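Long-range contacts in membrane-bound lytic murein transglycosylase (Agrobacterium tumefaciens, PDB 2PNW), which probably cleaves the glycan strands of bacterial peptidoglycan between N-acetylmuramic acid and N-acetylglucosamine, leaving 1,6-anhydromuramoyl ends, as lytic transglycosylases of the MltA family do: residues K43-G48 with H294-P299; E103-V108 with A191-F196; L307-D312 with A349-N354; P124-D129 with G165-R170. One frame throughout, in Å; residues are numbered along the deposited sequence.

Contact 1 (K43-G48 with H294-P299). With SO4 (sulfate ion), chain B.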
loop_
_atom_site.group_PDB
_atom_site.type_symbol
_atom_site.label_atom_id
_atom_site.label_comp_id
_atom_site.label_asym_id
_atom_site.label_seq_id
_atom_site.Cartn_x
_atom_site.Cartn_y
_atom_site.Cartn_z
ATOM N N LYS A 43 0.261 -17.013 -10.275
ATOM C CA LYS A 43 0.387 -16.254 -11.528
ATOM C C LYS A 43 1.435 -15.134 -11.397
ATOM O O LYS A 43 1.575 -14.523 -10.320
ATOM C CB LYS A 43 -0.957 -15.664 -11.990
ATOM C CG LYS A 43 -1.478 -14.525 -11.146
ATOM C CD LYS A 43 -2.851 -14.055 -11.632
ATOM C CE LYS A 43 -3.396 -13.011 -10.684
ATOM N NZ LYS A 43 -4.715 -12.438 -11.164
ATOM N N PRO A 44 2.167 -14.864 -12.486
ATOM C CA PRO A 44 3.188 -13.836 -12.455
ATOM C C PRO A 44 2.590 -12.442 -12.278
ATOM O O PRO A 44 1.457 -12.178 -12.740
ATOM C CB PRO A 44 3.878 -13.960 -13.837
ATOM C CG PRO A 44 2.904 -14.760 -14.697
ATOM C CD PRO A 44 2.119 -15.601 -13.778
ATOM N N TYR A 45 3.347 -11.575 -11.598
ATOM C CA TYR A 45 3.022 -10.151 -11.515
ATOM C C TYR A 45 2.801 -9.544 -12.897
ATOM O O TYR A 45 3.456 -9.948 -13.862
ATOM C CB TYR A 45 4.151 -9.376 -10.859
ATOM C CG TYR A 45 4.443 -9.782 -9.425
ATOM C CD1 TYR A 45 3.425 -10.188 -8.560
ATOM C CD2 TYR A 45 5.737 -9.688 -8.926
ATOM C CE1 TYR A 45 3.718 -10.555 -7.214
ATOM C CE2 TYR A 45 6.032 -10.021 -7.606
ATOM C CZ TYR A 45 5.044 -10.448 -6.764
ATOM O OH TYR A 45 5.409 -10.768 -5.462
ATOM N N ARG A 46 1.892 -8.574 -12.953
ATOM C CA ARG A 46 1.655 -7.755 -14.154
ATOM C C ARG A 46 2.910 -6.958 -14.498
ATOM O O ARG A 46 3.556 -6.382 -13.612
ATOM C CB ARG A 46 0.482 -6.801 -13.902
ATOM C CG ARG A 46 -0.816 -7.563 -13.643
ATOM C CD ARG A 46 -2.024 -6.656 -13.306
ATOM N NE ARG A 46 -3.220 -7.484 -13.142
ATOM C CZ ARG A 46 -3.511 -8.176 -12.040
ATOM N NH1 ARG A 46 -2.711 -8.115 -10.968
ATOM N NH2 ARG A 46 -4.614 -8.925 -12.006
ATOM N N THR A 47 3.276 -6.933 -15.775
ATOM C CA THR A 47 4.425 -6.150 -16.203
ATOM C C THR A 47 3.992 -4.696 -16.196
ATOM O O THR A 47 2.982 -4.349 -16.822
ATOM C CB THR A 47 4.825 -6.548 -17.627
ATOM O OG1 THR A 47 5.085 -7.958 -17.680
ATOM C CG2 THR A 47 6.042 -5.777 -18.109
ATOM N N GLY A 48 4.734 -3.854 -15.477
ATOM C CA GLY A 48 4.451 -2.422 -15.432
ATOM C C GLY A 48 4.717 -1.790 -16.786
ATOM O O GLY A 48 5.431 -2.364 -17.619
ATOM N N HIS A 294 4.865 0.404 -12.571
ATOM C CA HIS A 294 5.940 -0.457 -12.057
ATOM C C HIS A 294 5.563 -1.913 -11.884
ATOM O O HIS A 294 4.379 -2.246 -11.728
ATOM C CB HIS A 294 6.476 0.131 -10.747
ATOM C CG HIS A 294 7.232 1.401 -10.952
ATOM N ND1 HIS A 294 8.341 1.475 -11.770
ATOM C CD2 HIS A 294 7.033 2.650 -10.466
ATOM C CE1 HIS A 294 8.803 2.712 -11.762
ATOM N NE2 HIS A 294 8.025 3.445 -10.979
ATOM N N THR A 295 6.572 -2.783 -11.907
ATOM C CA THR A 295 6.370 -4.199 -11.627
ATOM C C THR A 295 6.736 -4.456 -10.167
ATOM O O THR A 295 7.786 -3.999 -9.718
ATOM C CB THR A 295 7.288 -5.061 -12.548
ATOM O OG1 THR A 295 7.036 -4.718 -13.928
ATOM C CG2 THR A 295 7.031 -6.560 -12.328
ATOM N N PHE A 296 5.875 -5.168 -9.428
ATOM C CA PHE A 296 6.174 -5.537 -8.037
ATOM C C PHE A 296 7.467 -6.344 -7.895
ATOM O O PHE A 296 7.852 -7.093 -8.805
ATOM C CB PHE A 296 5.030 -6.348 -7.420
ATOM C CG PHE A 296 3.732 -5.572 -7.266
ATOM C CD1 PHE A 296 3.731 -4.244 -6.864
ATOM C CD2 PHE A 296 2.519 -6.199 -7.499
ATOM C CE1 PHE A 296 2.517 -3.524 -6.708
ATOM C CE2 PHE A 296 1.292 -5.489 -7.345
ATOM C CZ PHE A 296 1.304 -4.156 -6.953
ATOM N N GLY A 297 8.122 -6.191 -6.749
ATOM C CA GLY A 297 9.282 -7.006 -6.423
ATOM C C GLY A 297 10.615 -6.374 -6.778
ATOM O O GLY A 297 11.643 -6.884 -6.365
ATOM N N LEU A 298 10.605 -5.308 -7.571
ATOM C CA LEU A 298 11.852 -4.664 -7.985
ATOM C C LEU A 298 12.412 -3.786 -6.866
ATOM O O LEU A 298 11.634 -3.198 -6.113
ATOM C CB LEU A 298 11.614 -3.817 -9.226
ATOM C CG LEU A 298 11.506 -4.679 -10.477
ATOM C CD1 LEU A 298 10.900 -3.860 -11.577
ATOM C CD2 LEU A 298 12.917 -5.161 -10.852
ATOM N N PRO A 299 13.751 -3.716 -6.741
ATOM C CA PRO A 299 14.350 -2.833 -5.736
ATOM C C PRO A 299 14.343 -1.374 -6.177
ATOM O O PRO A 299 14.583 -1.077 -7.361
ATOM C CB PRO A 299 15.817 -3.341 -5.614
ATOM C CG PRO A 299 15.864 -4.624 -6.441
ATOM C CD PRO A 299 14.784 -4.469 -7.481
HETATM S S SO4 B . -4.301 -10.016 -8.284
HETATM O O1 SO4 B . -5.279 -9.940 -7.191
HETATM O O2 SO4 B . -3.372 -11.122 -8.043
HETATM O O3 SO4 B . -5.005 -10.244 -9.550
HETATM O O4 SO4 B . -3.536 -8.765 -8.361
HETATM O O HOH W 1 3.366 -5.944 -10.953
#
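Where Y45 and G48 meet F296 and H294, two loops run in roughly opposing directions, 147° apart, and draw closest at G48 and H294, whose CA atoms are 4.2 Å from each other. The direct polar link is a nearly straight hydrogen bond from G48 N to T295 OG1, 2.9 Å long. T295 OG1 also bonds to I52 O, so this buried hydroxyl ties the 294-299 loop to two points of the chain beyond helix 28-39. A water adds an indirect link, donating to R46 O and accepting from F296 N.

The apolar part is an aromatic pair used in two ways. F296 CB sits over one face of the Y45 ring, 3.8 Å from its centroid in a CH-pi contact. The F296 ring then turns its edge to that face, the two planes at 90°, in a T-shaped stack. With CG beside its backbone N (chi1 -62°), Y45 brings its ring across to the turn, while its OH bonds to A277 O.

K43 and R46 instead reach a sulfate, probably from the crystallisation liquor. R46 offers NH1 to O4 and NH2 to O3, the anion lying at the edge of the guanidinium; K43 NZ shares O3 at 2.7 Å, and K278 NZ also bonds to the sulfate.

The type II turn from T295 to L298 leads into strand 299-304 of the 3D domain. Y45 packs back on I35 and L39 of helix 28-39, and L298 touches strand 353-363, so the contact joins an N-terminal helical region to the sheet of that domain.

Contact 2 (E103-V108 with A191-F196)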
loop_
_atom_site.group_PDB
_atom_site.type_symbol
_atom_site.label_atom_id
_atom_site.label_comp_id
_atom_site.label_asym_id
_atom_site.label_seq_id
_atom_site.Cartn_x
_atom_site.Cartn_y
_atom_site.Cartn_z
ATOM N N GLU A 103 0.366 -0.514 9.339
ATOM C CA GLU A 103 -0.704 -1.454 9.675
ATOM C C GLU A 103 -1.225 -1.037 11.050
ATOM O O GLU A 103 -0.508 -1.260 12.051
ATOM C CB GLU A 103 -0.136 -2.871 9.803
ATOM C CG GLU A 103 -1.199 -3.967 9.958
ATOM C CD GLU A 103 -0.601 -5.380 10.207
ATOM O OE1 GLU A 103 0.546 -5.503 10.715
ATOM O OE2 GLU A 103 -1.323 -6.372 9.958
ATOM N N PRO A 104 -2.441 -0.437 11.126
ATOM C CA PRO A 104 -2.907 -0.077 12.457
ATOM C C PRO A 104 -3.345 -1.255 13.306
ATOM O O PRO A 104 -3.761 -2.311 12.798
ATOM C CB PRO A 104 -4.133 0.841 12.189
ATOM C CG PRO A 104 -4.057 1.209 10.708
ATOM C CD PRO A 104 -3.387 0.004 10.082
ATOM N N GLU A 105 -3.265 -1.064 14.612
ATOM C CA GLU A 105 -3.917 -1.946 15.533
ATOM C C GLU A 105 -5.313 -1.353 15.791
ATOM O O GLU A 105 -5.432 -0.160 16.103
ATOM C CB GLU A 105 -3.073 -2.014 16.807
ATOM C CG GLU A 105 -3.549 -3.011 17.783
ATOM C CD GLU A 105 -2.554 -3.195 18.923
ATOM O OE1 GLU A 105 -1.505 -3.837 18.701
ATOM O OE2 GLU A 105 -2.842 -2.696 20.028
ATOM N N LEU A 106 -6.354 -2.164 15.649
ATOM C CA LEU A 106 -7.720 -1.706 15.836
ATOM C C LEU A 106 -8.432 -2.547 16.882
ATOM O O LEU A 106 -8.539 -3.768 16.730
ATOM C CB LEU A 106 -8.479 -1.786 14.507
ATOM C CG LEU A 106 -9.924 -1.263 14.454
ATOM C CD1 LEU A 106 -9.984 0.257 14.671
ATOM C CD2 LEU A 106 -10.601 -1.631 13.142
ATOM N N GLU A 107 -8.921 -1.899 17.948
ATOM C CA GLU A 107 -9.750 -2.571 18.940
ATOM C C GLU A 107 -11.086 -2.978 18.356
ATOM O O GLU A 107 -11.786 -2.154 17.726
ATOM C CB GLU A 107 -9.995 -1.657 20.163
ATOM C CG GLU A 107 -8.716 -1.398 20.963
ATOM C CD GLU A 107 -8.945 -0.471 22.162
ATOM O OE1 GLU A 107 -10.105 -0.030 22.408
ATOM O OE2 GLU A 107 -7.945 -0.179 22.852
ATOM N N VAL A 108 -11.460 -4.236 18.603
ATOM C CA VAL A 108 -12.725 -4.787 18.128
ATOM C C VAL A 108 -13.376 -5.700 19.147
ATOM O O VAL A 108 -12.761 -6.020 20.175
ATOM C CB VAL A 108 -12.537 -5.577 16.790
ATOM C CG1 VAL A 108 -11.954 -4.650 15.712
ATOM C CG2 VAL A 108 -11.622 -6.802 16.997
ATOM N N ALA A 191 -4.967 -2.702 5.694
ATOM C CA ALA A 191 -4.719 -3.856 6.567
ATOM C C ALA A 191 -4.813 -3.418 8.015
ATOM O O ALA A 191 -4.718 -2.215 8.307
ATOM C CB ALA A 191 -3.328 -4.427 6.293
ATOM N N ALA A 192 -4.966 -4.378 8.928
ATOM C CA ALA A 192 -4.939 -4.031 10.347
ATOM C C ALA A 192 -4.662 -5.256 11.168
ATOM O O ALA A 192 -4.922 -6.376 10.719
ATOM C CB ALA A 192 -6.295 -3.457 10.767
ATOM N N ARG A 193 -4.175 -5.024 12.386
ATOM C CA ARG A 193 -4.177 -6.055 13.426
ATOM C C ARG A 193 -5.366 -5.810 14.349
ATOM O O ARG A 193 -5.404 -4.803 15.033
ATOM C CB ARG A 193 -2.865 -5.998 14.211
ATOM C CG ARG A 193 -1.662 -6.228 13.327
ATOM C CD ARG A 193 -0.468 -6.858 14.026
ATOM N NE ARG A 193 -0.423 -6.584 15.467
ATOM C CZ ARG A 193 0.036 -7.456 16.360
ATOM N NH1 ARG A 193 0.468 -8.649 15.954
ATOM N NH2 ARG A 193 0.057 -7.148 17.654
ATOM N N LEU A 194 -6.344 -6.713 14.344
ATOM C CA LEU A 194 -7.531 -6.564 15.181
ATOM C C LEU A 194 -7.241 -7.153 16.568
ATOM O O LEU A 194 -6.758 -8.300 16.666
ATOM C CB LEU A 194 -8.728 -7.286 14.546
ATOM C CG LEU A 194 -9.099 -6.954 13.091
ATOM C CD1 LEU A 194 -10.391 -7.673 12.740
ATOM C CD2 LEU A 194 -9.259 -5.409 12.944
ATOM N N VAL A 195 -7.504 -6.382 17.623
ATOM C CA VAL A 195 -7.260 -6.852 18.997
ATOM C C VAL A 195 -8.592 -6.913 19.733
ATOM O O VAL A 195 -9.317 -5.905 19.827
ATOM C CB VAL A 195 -6.295 -5.927 19.774
ATOM C CG1 VAL A 195 -5.848 -6.601 21.095
ATOM C CG2 VAL A 195 -5.080 -5.617 18.947
ATOM N N PHE A 196 -8.920 -8.102 20.244
ATOM C CA PHE A 196 -10.216 -8.333 20.882
ATOM C C PHE A 196 -10.074 -8.131 22.413
ATOM O O PHE A 196 -8.958 -8.084 22.920
ATOM C CB PHE A 196 -10.681 -9.753 20.576
ATOM C CG PHE A 196 -11.112 -9.969 19.146
ATOM C CD1 PHE A 196 -12.467 -10.052 18.827
ATOM C CD2 PHE A 196 -10.175 -10.113 18.135
ATOM C CE1 PHE A 196 -12.885 -10.266 17.502
ATOM C CE2 PHE A 196 -10.576 -10.323 16.796
ATOM C CZ PHE A 196 -11.937 -10.411 16.491
#
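V108 CG2 stands over the centre of the F196 ring, 3.5 Å from its centroid, a CH-pi contact almost exactly on the ring normal. The same methyl touches L194 CB, while L194 CD2 meets V108 CG1 and L106 CD2; L106 and L194 lie side by side and point the same way, making an apolar face.

Backbone pairing holds this face together. The strands are parallel, with E105, L106 and E107 in register with R193, L194 and V195. Four hydrogen bonds alternate in direction, from R193 N to P104 O at 2.8 Å through L106 N to R193 O and V195 N to L106 O, ending with V108 N to V195 O at 3.0 Å.

On the other face E105 lays its CG against V195 CG2 at 3.2 Å, and its OE1 approaches the guanidinium edge of R193 in a long salt bridge, 3.8 Å to NH2. At the start of the pairing E103 crosses R193 at about a right angle, its carboxylate against R193 CG; that carboxylate is held by S341 and R203.

Strand 201-209 flanks 191-195 on its other side, while helix 180-189 packs on P104, L106 and A192, within the insert domain characteristic of MltA.

Contact 3 (L307-D312 with A349-N354)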
loop_
_atom_site.group_PDB
_atom_site.type_symbol
_atom_site.label_atom_id
_atom_site.label_comp_id
_atom_site.label_asym_id
_atom_site.label_seq_id
_atom_site.Cartn_x
_atom_site.Cartn_y
_atom_site.Cartn_z
ATOM N N LEU A 307 13.651 14.037 4.910
ATOM C CA LEU A 307 12.960 13.076 5.773
ATOM C C LEU A 307 13.945 12.473 6.760
ATOM O O LEU A 307 14.783 11.635 6.390
ATOM C CB LEU A 307 12.310 11.981 4.924
ATOM C CG LEU A 307 11.576 10.824 5.610
ATOM C CD1 LEU A 307 10.415 11.308 6.468
ATOM C CD2 LEU A 307 11.085 9.858 4.514
ATOM N N THR A 308 13.834 12.893 8.020
ATOM C CA THR A 308 14.830 12.568 9.034
ATOM C C THR A 308 14.295 11.749 10.193
ATOM O O THR A 308 15.068 11.103 10.889
ATOM C CB THR A 308 15.498 13.849 9.587
ATOM O OG1 THR A 308 14.488 14.718 10.128
ATOM C CG2 THR A 308 16.225 14.579 8.473
ATOM N N HIS A 309 12.975 11.747 10.391
ATOM C CA HIS A 309 12.407 11.127 11.584
ATOM C C HIS A 309 12.238 9.608 11.513
ATOM O O HIS A 309 11.824 8.989 12.497
ATOM C CB HIS A 309 11.120 11.842 12.038
ATOM C CG HIS A 309 9.917 11.550 11.195
ATOM N ND1 HIS A 309 9.651 12.220 10.023
ATOM C CD2 HIS A 309 8.883 10.697 11.383
ATOM C CE1 HIS A 309 8.516 11.778 9.508
ATOM N NE2 HIS A 309 8.025 10.857 10.320
ATOM N N LEU A 310 12.587 9.013 10.369
ATOM C CA LEU A 310 12.654 7.547 10.259
ATOM C C LEU A 310 14.092 7.026 10.409
ATOM O O LEU A 310 14.337 5.825 10.311
ATOM C CB LEU A 310 12.046 7.051 8.932
ATOM C CG LEU A 310 10.664 7.583 8.546
ATOM C CD1 LEU A 310 10.182 6.955 7.246
ATOM C CD2 LEU A 310 9.666 7.326 9.674
ATOM N N ASP A 311 15.043 7.933 10.631
ATOM C CA ASP A 311 16.451 7.552 10.740
ATOM C C ASP A 311 17.117 8.278 11.907
ATOM O O ASP A 311 18.318 8.579 11.847
ATOM C CB ASP A 311 17.205 7.870 9.442
ATOM C CG ASP A 311 16.840 6.935 8.295
ATOM O OD1 ASP A 311 15.845 7.207 7.589
ATOM O OD2 ASP A 311 17.577 5.951 8.079
ATOM N N ASP A 312 16.330 8.566 12.950
ATOM C CA ASP A 312 16.815 9.250 14.167
ATOM C C ASP A 312 17.632 10.511 13.827
ATOM O O ASP A 312 18.762 10.682 14.298
ATOM C CB ASP A 312 17.606 8.259 15.046
ATOM C CG ASP A 312 17.975 8.823 16.430
ATOM O OD1 ASP A 312 17.363 9.820 16.890
ATOM O OD2 ASP A 312 18.892 8.242 17.063
ATOM N N ALA A 349 4.428 7.426 10.392
ATOM C CA ALA A 349 3.922 7.516 9.037
ATOM C C ALA A 349 3.144 8.807 8.789
ATOM O O ALA A 349 3.173 9.357 7.682
ATOM C CB ALA A 349 3.016 6.289 8.745
ATOM N N GLY A 350 2.441 9.272 9.825
ATOM C CA GLY A 350 1.418 10.323 9.684
ATOM C C GLY A 350 1.905 11.659 9.143
ATOM O O GLY A 350 1.114 12.422 8.561
ATOM N N THR A 351 3.200 11.934 9.321
ATOM C CA THR A 351 3.793 13.198 8.901
ATOM C C THR A 351 4.717 13.089 7.670
ATOM O O THR A 351 5.283 14.098 7.223
ATOM C CB THR A 351 4.550 13.868 10.070
ATOM O OG1 THR A 351 5.594 12.993 10.538
ATOM C CG2 THR A 351 3.591 14.194 11.231
ATOM N N VAL A 352 4.876 11.885 7.111
ATOM C CA VAL A 352 5.755 11.726 5.943
ATOM C C VAL A 352 5.079 12.343 4.738
ATOM O O VAL A 352 3.956 11.977 4.378
ATOM C CB VAL A 352 6.128 10.226 5.646
ATOM C CG1 VAL A 352 7.011 10.125 4.384
ATOM C CG2 VAL A 352 6.815 9.611 6.843
ATOM N N ARG A 353 5.775 13.286 4.113
ATOM C CA ARG A 353 5.243 14.040 2.994
ATOM C C ARG A 353 6.451 14.804 2.455
ATOM O O ARG A 353 6.644 15.990 2.761
ATOM C CB ARG A 353 4.103 14.968 3.491
ATOM C CG ARG A 353 3.422 15.803 2.432
ATOM C CD ARG A 353 2.097 16.464 2.919
ATOM N NE ARG A 353 2.198 17.219 4.177
ATOM C CZ ARG A 353 2.650 18.476 4.307
ATOM N NH1 ARG A 353 3.088 19.170 3.257
ATOM N NH2 ARG A 353 2.669 19.047 5.511
ATOM N N ASN A 354 7.297 14.114 1.688
ATOM C CA ASN A 354 8.653 14.619 1.421
ATOM C C ASN A 354 9.087 14.399 -0.011
ATOM O O ASN A 354 8.744 13.376 -0.632
ATOM C CB ASN A 354 9.701 13.964 2.335
ATOM C CG ASN A 354 9.551 14.341 3.806
ATOM O OD1 ASN A 354 8.736 13.768 4.527
ATOM N ND2 ASN A 354 10.372 15.275 4.266
#
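L307 opens the contact by setting its side chain against both V352 and N354. Its CG lies opposite the backbone N (chi1 177°), which carries CD1 to 4.0 Å from V352 CG2 and 3.6 Å from N354 OD1. L307 CB rests on the amide carbon of N354, CG, at 3.8 Å, and the two side chains cross at about a right angle. The amide is occupied at both ends: OD1 receives R353 N at 3.0 Å, with the donor above the carbonyl plane, and ND2 bonds to T306 OG1. N354 thus lies across the leucine with its rotation fixed by its own backbone neighbour and by T306, the residue just before L307.

From T308 the chain enters a type I beta turn that ends at D311, closed by D311 N to T308 O. The turn belongs to the connection between strands 299-304 and 316-324 in the 3D domain, a family grouped with the double-psi beta-barrels; the facing segment is the passage from helix 343-350 into strand 353-363.

H309, second in the turn, brings its ring obliquely up to T351 and V352. Chi1 of 75° places CG between the backbone N and the carbonyl carbon, and NE2 comes to 3.2 Å from T351 OG1 while bonding to L348 O near the end of the helix. Its CE1 also touches V352 CG2 at 3.8 Å. L310 follows with a lighter touch, CD1 to V352 CG2 at 4.3 Å, so this valine methyl receives L307, H309 and L310 in turn. V352 also touches A100 of strand 96-109, and L307 and L310 share F316 of strand 316-324.

Contact 4 (P124-D129 with G165-R170)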
loop_
_atom_site.group_PDB
_atom_site.type_symbol
_atom_site.label_atom_id
_atom_site.label_comp_id
_atom_site.label_asym_id
_atom_site.label_seq_id
_atom_site.Cartn_x
_atom_site.Cartn_y
_atom_site.Cartn_z
ATOM N N PRO A 124 -18.704 -9.721 0.129
ATOM C CA PRO A 124 -20.029 -10.303 -0.167
ATOM C C PRO A 124 -19.938 -11.174 -1.420
ATOM O O PRO A 124 -19.221 -10.813 -2.347
ATOM C CB PRO A 124 -20.890 -9.070 -0.479
ATOM C CG PRO A 124 -20.164 -7.911 0.194
ATOM C CD PRO A 124 -18.718 -8.246 0.022
ATOM N N PRO A 125 -20.702 -12.284 -1.474
ATOM C CA PRO A 125 -20.588 -13.196 -2.625
ATOM C C PRO A 125 -21.098 -12.563 -3.941
ATOM O O PRO A 125 -20.790 -13.062 -5.028
ATOM C CB PRO A 125 -21.473 -14.391 -2.215
ATOM C CG PRO A 125 -22.490 -13.776 -1.250
ATOM C CD PRO A 125 -21.722 -12.729 -0.495
ATOM N N GLU A 126 -21.884 -11.479 -3.838
ATOM C CA GLU A 126 -22.426 -10.815 -5.024
ATOM C C GLU A 126 -21.483 -9.748 -5.559
ATOM O O GLU A 126 -21.782 -9.112 -6.558
ATOM C CB GLU A 126 -23.842 -10.240 -4.776
ATOM C CG GLU A 126 -23.895 -8.967 -3.885
ATOM C CD GLU A 126 -23.910 -9.241 -2.359
ATOM O OE1 GLU A 126 -23.653 -10.391 -1.903
ATOM O OE2 GLU A 126 -24.177 -8.270 -1.601
ATOM N N LEU A 127 -20.360 -9.529 -4.878
ATOM C CA LEU A 127 -19.386 -8.532 -5.321
ATOM C C LEU A 127 -18.425 -9.239 -6.267
ATOM O O LEU A 127 -17.433 -9.855 -5.846
ATOM C CB LEU A 127 -18.624 -7.896 -4.150
ATOM C CG LEU A 127 -17.635 -6.767 -4.528
ATOM C CD1 LEU A 127 -18.379 -5.524 -5.074
ATOM C CD2 LEU A 127 -16.844 -6.402 -3.277
ATOM N N VAL A 128 -18.738 -9.158 -7.554
ATOM C CA VAL A 128 -17.999 -9.913 -8.575
ATOM C C VAL A 128 -16.942 -9.052 -9.249
ATOM O O VAL A 128 -17.101 -7.834 -9.379
ATOM C CB VAL A 128 -18.958 -10.521 -9.621
ATOM C CG1 VAL A 128 -19.879 -11.531 -8.950
ATOM C CG2 VAL A 128 -19.785 -9.370 -10.369
ATOM N N ASP A 129 -15.839 -9.690 -9.637
ATOM C CA ASP A 129 -14.870 -9.087 -10.540
ATOM C C ASP A 129 -15.505 -8.827 -11.901
ATOM O O ASP A 129 -16.342 -9.622 -12.402
ATOM C CB ASP A 129 -13.629 -9.982 -10.698
ATOM C CG ASP A 129 -13.036 -10.359 -9.365
ATOM O OD1 ASP A 129 -12.181 -9.627 -8.861
ATOM O OD2 ASP A 129 -13.523 -11.340 -8.762
ATOM N N GLY A 165 -26.300 0.515 6.484
ATOM C CA GLY A 165 -26.792 -0.827 6.842
ATOM C C GLY A 165 -27.191 -1.813 5.745
ATOM O O GLY A 165 -27.839 -2.828 6.036
ATOM N N CYS A 166 -26.784 -1.595 4.503
ATOM C CA CYS A 166 -27.342 -2.461 3.438
ATOM C C CYS A 166 -26.822 -3.912 3.467
ATOM O O CYS A 166 -27.368 -4.780 2.759
ATOM C CB CYS A 166 -27.166 -1.842 2.047
ATOM S SG CYS A 166 -25.455 -1.723 1.491
ATOM N N LEU A 167 -25.780 -4.174 4.252
ATOM C CA LEU A 167 -25.186 -5.533 4.354
ATOM C C LEU A 167 -25.507 -6.270 5.664
ATOM O O LEU A 167 -24.990 -7.366 5.918
ATOM C CB LEU A 167 -23.665 -5.469 4.173
ATOM C CG LEU A 167 -23.132 -4.939 2.826
ATOM C CD1 LEU A 167 -21.578 -4.981 2.813
ATOM C CD2 LEU A 167 -23.699 -5.706 1.635
ATOM N N ARG A 168 -26.325 -5.654 6.515
ATOM C CA ARG A 168 -26.636 -6.220 7.839
ATOM C C ARG A 168 -27.392 -7.541 7.773
ATOM O O ARG A 168 -28.187 -7.763 6.861
ATOM C CB ARG A 168 -27.512 -5.251 8.654
ATOM C CG ARG A 168 -26.833 -3.973 9.093
ATOM C CD ARG A 168 -27.813 -3.166 9.947
ATOM N NE ARG A 168 -27.871 -3.695 11.320
ATOM C CZ ARG A 168 -28.927 -3.619 12.135
ATOM N NH1 ARG A 168 -30.064 -3.047 11.734
ATOM N NH2 ARG A 168 -28.850 -4.129 13.359
ATOM N N GLY A 169 -27.162 -8.390 8.767
ATOM C CA GLY A 169 -27.972 -9.593 8.951
ATOM C C GLY A 169 -27.620 -10.725 8.002
ATOM O O GLY A 169 -28.428 -11.631 7.776
ATOM N N ARG A 170 -26.404 -10.697 7.470
ATOM C CA ARG A 170 -26.000 -11.694 6.477
ATOM C C ARG A 170 -24.800 -12.523 6.914
ATOM O O ARG A 170 -24.296 -13.351 6.153
ATOM C CB ARG A 170 -25.729 -10.987 5.144
ATOM C CG ARG A 170 -27.013 -10.356 4.551
ATOM C CD ARG A 170 -26.783 -9.762 3.177
ATOM N NE ARG A 170 -26.166 -10.739 2.279
ATOM C CZ ARG A 170 -25.476 -10.397 1.194
ATOM N NH1 ARG A 170 -25.339 -9.100 0.875
ATOM N NH2 ARG A 170 -24.932 -11.345 0.426
#
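E126 and R170 come at each other from opposite directions and meet end-on, carboxylate against the NH1-NH2 edge of the guanidinium. R170 NH2 bonds to E126 OE1 at 2.8 Å and R170 NH1 to E126 OE2 at 2.9 Å, both nearly straight. Each carboxylate oxygen is approached on its syn side and lies close to the guanidinium plane, yet the two flat groups are turned 32° apart, so the donors stand somewhat out of the carboxylate plane. Bends at chi2 of E126 (-84°) and chi3 of R170 (53°) bring the two ends together.

P125 rests beside the pair, its CD 3.6 Å from R170 NH2. Next to the salt bridge a looser apolar touch joins P124 CG to L167 CD1 at 4.2 Å; both residues also pack on F260 of strand 259-263.

In the MltA-specific insert domain, E126 is inside the type I turn P124-L127, whereas R170 follows two residues after the type I turn G165-R168, which starts at the glycine of the Schellman motif ending helix 159-163. Two bonds, one to each oxygen, fix orientation as well as distance; each charge should help keep the other ionised, and the exposure of R170 probably works the same way.

The four contacts show chemistry following location. Contact 2 is the one built on strand pairing; with 619 Å² buried it is the most extensive, and 7 of its 12 touching residues are buried, the largest share. Contact 4, with 162 Å², is the most peripheral and relies on a charged pair between two loops. Both belong to the insert domain, contact 4 being nested in the loop that contact 2 closes. Contacts 1 and 3 involve the 3D domain: contact 1 combines aromatic packing with a buried hydroxyl, contact 3 leucine and valine methyls with a histidine ring and an asparagine amide. Contacts 2 and 3 reach neighbouring strands, 96-109 and 353-363; their nearest atoms are about 7 Å apart.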